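Local structure of transcriptional regulator KdgR (Pseudomonas aeruginosa, 5Y6I) at residues D89-L94 and F217-R222; T151-A156 and G197-H202. The protein probably binds DNA as a transcription factor of the IclR family, its helix-turn-helix domain being joined to a C-terminal domain of the GAF type. All coordinates share one frame; numbering follows the deposited sequence.

Contact 1 of 2, residues D89-L94 and F217-R222; sequences DSMDVL and FDARGR
Met91 reaches the tip of a beta hairpin with its sulfur, laying SD against Ala219 and Asp218 and illustrating how one flexible side chain can tie the loop between helices 78-88 and 93-108 to a turn. The extended chi2 carries SD to the turn, and the bend at chi3 (-65°) turns only the terminal methyl. SD lies 3.6 Å from Ala219 CB and 3.8 Å from Asp218 CB, an apolar seat, while Ala219 N gives SD a weak N-H...S hydrogen bond of 3.5 Å.

The turn is a type I turn from Asp218 to Gly221, whose positive phi makes a G1 bulge. Asp218 holds it from within: chi1 of 64° folds the carboxylate back over the turn, where OD1 accepts from Arg222 N on its syn side, 34° out of the carboxylate plane. OD2 uses its syn lone pair for the salt bridge from Arg222 NE (2.9 Å). The two bonds pin both oxygens, and with them the rotation of the group. Leu81 of the second subunit packs on Met91, and Glu128 of that subunit is salt-bridged to Arg222.

Next in sequence, Asp92 is the N-cap of helix 93-108; its OD1 takes a weak bond of 3.3 Å from Leu94 N, and the helix begins at Val93. Val93 turns inward onto Ala224 and Ala225 of strand 223-232, and Leu94 packs on Leu114 and Val116 of strand 111-118. The contact thus lies where the loop between helices 78-88 and 93-108 passes the hairpin of strands 209-217 and 223-232.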
# COMPACT_ATOMS: atom_id res chain seq x y z
N ASP A 89 0.08 -5.96 0.48
CA ASP A 89 1.24 -6.59 -0.13
C ASP A 89 0.93 -7.13 -1.52
O ASP A 89 1.86 -7.50 -2.26
CB ASP A 89 1.74 -7.75 0.75
CG ASP A 89 3.04 -8.35 0.24
OD1 ASP A 89 3.83 -7.59 -0.34
OD2 ASP A 89 3.27 -9.58 0.40
N SER A 90 -0.34 -7.20 -1.91
CA SER A 90 -0.70 -7.78 -3.19
C SER A 90 -1.03 -6.74 -4.25
O SER A 90 -1.18 -7.11 -5.42
CB SER A 90 -1.90 -8.72 -3.03
OG SER A 90 -1.55 -9.84 -2.24
N MET A 91 -1.15 -5.46 -3.90
CA MET A 91 -1.43 -4.43 -4.89
C MET A 91 -0.45 -4.51 -6.05
O MET A 91 0.74 -4.79 -5.86
CB MET A 91 -1.36 -3.05 -4.24
CG MET A 91 -2.54 -2.64 -3.41
SD MET A 91 -2.40 -0.91 -2.88
CE MET A 91 -0.96 -1.00 -1.83
N ASP A 92 -0.96 -4.31 -7.26
CA ASP A 92 -0.12 -4.34 -8.47
C ASP A 92 -0.86 -3.56 -9.56
O ASP A 92 -1.78 -4.10 -10.19
CB ASP A 92 0.17 -5.76 -8.92
CG ASP A 92 0.99 -5.80 -10.19
OD1 ASP A 92 1.83 -4.89 -10.37
OD2 ASP A 92 0.79 -6.70 -11.03
N VAL A 93 -0.46 -2.31 -9.78
CA VAL A 93 -1.12 -1.52 -10.80
C VAL A 93 -0.98 -2.16 -12.16
O VAL A 93 -1.80 -1.92 -13.04
CB VAL A 93 -0.57 -0.08 -10.79
CG1 VAL A 93 0.84 -0.04 -11.37
CG2 VAL A 93 -1.51 0.87 -11.52
N LEU A 94 0.04 -2.99 -12.37
CA LEU A 94 0.17 -3.62 -13.68
C LEU A 94 -0.93 -4.66 -13.89
O LEU A 94 -1.46 -4.78 -15.00
CB LEU A 94 1.55 -4.25 -13.84
CG LEU A 94 2.50 -3.34 -14.63
CD1 LEU A 94 2.64 -1.96 -14.00
CD2 LEU A 94 3.87 -3.99 -14.85
N PHE A 217 -3.53 5.98 -8.58
CA PHE A 217 -3.13 5.98 -7.18
C PHE A 217 -3.32 4.62 -6.54
O PHE A 217 -4.22 3.86 -6.93
CB PHE A 217 -3.94 7.01 -6.39
CG PHE A 217 -3.84 8.40 -6.92
CD1 PHE A 217 -2.73 9.19 -6.65
CD2 PHE A 217 -4.84 8.92 -7.72
CE1 PHE A 217 -2.63 10.49 -7.15
CE2 PHE A 217 -4.75 10.22 -8.23
CZ PHE A 217 -3.65 11.00 -7.94
N ASP A 218 -2.51 4.31 -5.53
CA ASP A 218 -2.72 3.08 -4.79
C ASP A 218 -3.57 3.37 -3.56
O ASP A 218 -3.99 4.51 -3.30
CB ASP A 218 -1.39 2.39 -4.44
CG ASP A 218 -0.50 3.21 -3.50
OD1 ASP A 218 -0.92 4.31 -3.05
OD2 ASP A 218 0.64 2.73 -3.23
N ALA A 219 -3.85 2.30 -2.81
CA ALA A 219 -4.62 2.41 -1.57
C ALA A 219 -4.13 3.56 -0.70
O ALA A 219 -4.95 4.27 -0.10
CB ALA A 219 -4.52 1.09 -0.80
N ARG A 220 -2.82 3.76 -0.62
CA ARG A 220 -2.29 4.77 0.30
C ARG A 220 -2.18 6.14 -0.34
O ARG A 220 -1.68 7.07 0.29
CB ARG A 220 -0.94 4.31 0.86
CG ARG A 220 -0.89 2.81 1.15
CD ARG A 220 0.28 2.48 2.03
NE ARG A 220 0.29 3.43 3.11
CZ ARG A 220 0.19 3.11 4.40
NH1 ARG A 220 0.12 1.84 4.78
NH2 ARG A 220 0.18 4.07 5.30
N GLY A 221 -2.67 6.29 -1.57
CA GLY A 221 -2.64 7.55 -2.28
C GLY A 221 -1.38 7.81 -3.08
O GLY A 221 -1.23 8.92 -3.62
N ARG A 222 -0.47 6.85 -3.15
CA ARG A 222 0.81 7.08 -3.80
C ARG A 222 0.62 6.91 -5.29
O ARG A 222 -0.19 6.10 -5.74
CB ARG A 222 1.88 6.11 -3.26
CG ARG A 222 1.84 5.93 -1.73
CD ARG A 222 2.97 5.03 -1.18
NE ARG A 222 2.78 3.62 -1.50
CZ ARG A 222 3.17 2.61 -0.73
NH1 ARG A 222 3.78 2.86 0.42
NH2 ARG A 222 2.94 1.36 -1.10

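Contact 2 of 2, residues T151-A156 and G197-H202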
# COMPACT_ATOMS: atom_id res chain seq x y z
N THR A 151 2.95 12.46 -19.99
CA THR A 151 3.23 11.48 -18.95
C THR A 151 4.22 12.03 -17.93
O THR A 151 4.08 11.81 -16.72
CB THR A 151 3.76 10.22 -19.62
OG1 THR A 151 2.90 9.87 -20.72
CG2 THR A 151 3.83 9.09 -18.66
N GLY A 152 5.25 12.73 -18.41
CA GLY A 152 6.25 13.27 -17.50
C GLY A 152 5.72 14.41 -16.67
O GLY A 152 6.16 14.61 -15.53
N LEU A 153 4.77 15.18 -17.21
CA LEU A 153 4.24 16.32 -16.46
C LEU A 153 3.34 15.86 -15.32
O LEU A 153 3.38 16.44 -14.23
CB LEU A 153 3.51 17.29 -17.38
CG LEU A 153 4.37 17.99 -18.44
CD1 LEU A 153 3.85 19.38 -18.78
CD2 LEU A 153 5.80 18.10 -17.97
N VAL A 154 2.52 14.83 -15.54
CA VAL A 154 1.68 14.33 -14.45
C VAL A 154 2.56 13.82 -13.31
O VAL A 154 2.34 14.17 -12.15
CB VAL A 154 0.71 13.25 -14.94
CG1 VAL A 154 -0.09 12.70 -13.71
CG2 VAL A 154 -0.22 13.79 -16.02
N PHE A 155 3.57 13.01 -13.63
CA PHE A 155 4.55 12.61 -12.63
C PHE A 155 5.07 13.82 -11.85
O PHE A 155 4.93 13.90 -10.62
CB PHE A 155 5.69 11.83 -13.30
CG PHE A 155 5.37 10.36 -13.58
CD1 PHE A 155 4.92 9.52 -12.57
CD2 PHE A 155 5.53 9.81 -14.85
CE1 PHE A 155 4.64 8.18 -12.81
CE2 PHE A 155 5.24 8.46 -15.11
CZ PHE A 155 4.80 7.65 -14.08
N ALA A 156 5.66 14.80 -12.54
CA ALA A 156 6.16 15.98 -11.85
C ALA A 156 5.07 16.65 -11.03
O ALA A 156 5.35 17.24 -9.98
CB ALA A 156 6.74 16.99 -12.84
N GLY A 197 -6.41 17.32 -12.40
CA GLY A 197 -6.33 15.88 -12.35
C GLY A 197 -5.86 15.19 -13.61
O GLY A 197 -5.72 13.95 -13.60
N LEU A 198 -5.63 15.91 -14.70
CA LEU A 198 -5.01 15.34 -15.90
C LEU A 198 -4.23 16.44 -16.60
O LEU A 198 -4.20 17.59 -16.16
CB LEU A 198 -6.04 14.69 -16.85
CG LEU A 198 -7.29 15.38 -17.43
CD1 LEU A 198 -8.31 15.68 -16.38
CD2 LEU A 198 -6.97 16.64 -18.21
N HIS A 199 -3.61 16.07 -17.72
CA HIS A 199 -2.88 17.06 -18.51
C HIS A 199 -2.86 16.67 -19.98
O HIS A 199 -2.64 15.51 -20.33
CB HIS A 199 -1.44 17.21 -18.03
CG HIS A 199 -0.77 18.43 -18.58
ND1 HIS A 199 -1.21 19.70 -18.28
CD2 HIS A 199 0.24 18.57 -19.46
CE1 HIS A 199 -0.46 20.57 -18.94
NE2 HIS A 199 0.42 19.91 -19.66
N ALA A 200 -3.07 17.67 -20.83
CA ALA A 200 -3.01 17.55 -22.28
C ALA A 200 -1.75 18.23 -22.82
O ALA A 200 -1.30 19.24 -22.27
CB ALA A 200 -4.24 18.16 -22.94
N ILE A 201 -1.19 17.68 -23.90
CA ILE A 201 -0.07 18.28 -24.61
C ILE A 201 -0.32 18.19 -26.11
O ILE A 201 -0.76 17.16 -26.63
CB ILE A 201 1.29 17.64 -24.27
CG1 ILE A 201 1.40 16.22 -24.87
CG2 ILE A 201 1.55 17.67 -22.77
CD1 ILE A 201 2.82 15.72 -25.08
N HIS A 202 -0.02 19.28 -26.81
CA HIS A 202 -0.21 19.37 -28.25
C HIS A 202 1.18 19.33 -28.88
O HIS A 202 1.82 20.36 -29.10
CB HIS A 202 -0.99 20.64 -28.60
CG HIS A 202 -2.16 20.89 -27.70
ND1 HIS A 202 -2.97 19.87 -27.24
CD2 HIS A 202 -2.63 22.03 -27.13
CE1 HIS A 202 -3.90 20.37 -26.45
NE2 HIS A 202 -3.72 21.68 -26.36
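Leu153 and His199 make the close half of a helix-on-sheet contact in the GAF-like C-terminal domain, whose antiparallel sheet ends, within this chain, at strand 199-202. Helix 150-158 comes up beside that strand, and the imidazole points from the strand to the helix. CD1 of Leu153 lies 3.6 Å from His199 NE2 and 3.8 Å from His199 CD2, approaching the ring at a slant. The histidine gets there because CG is anti to its backbone N (chi1 -166°), which extends the ring from the strand toward the helix. Leu189 and Ile193 of helix 183-196 touch both side chains, and Glu240 packs on His199.

Packing is looser on the other flank. Val154 and His199 run past each other in opposite directions, and the valine belongs as much to the sheet, where it touches Ser213, Pro215 and Val226. Further along the strand, Ile201 also points at the helix without reaching it, and at its end His202 lies exposed to solvent. The strand is bonded to its neighbour through its backbone, His199 pairing with Ser213 and Ile201 with Ala211. Between helix and strand on the loose flank, the nearest approach is 4.2 Å, from Val154 CG2 to His199 CB.

Both contacts are largely buried, yet they hold different elements of one domain: contact 1 faces the second subunit and has its centre about 7 Å from the centre of the chain, whereas contact 2 has its centre about 15 Å from it, untouched by any other chain. Along the sequence contact 2 is nested inside the loop that contact 1 closes. Strand 209-217 connects them, pairing with strand 199-202 and leading into the turn at 217-222. Their chemistry follows their place. At the hairpin tip a carboxylate-arginine salt bridge within the turn sits beside a weak N-H...S bond and apolar touches between the segments, while at the edge strand helix and sheet meet by van der Waals packing alone.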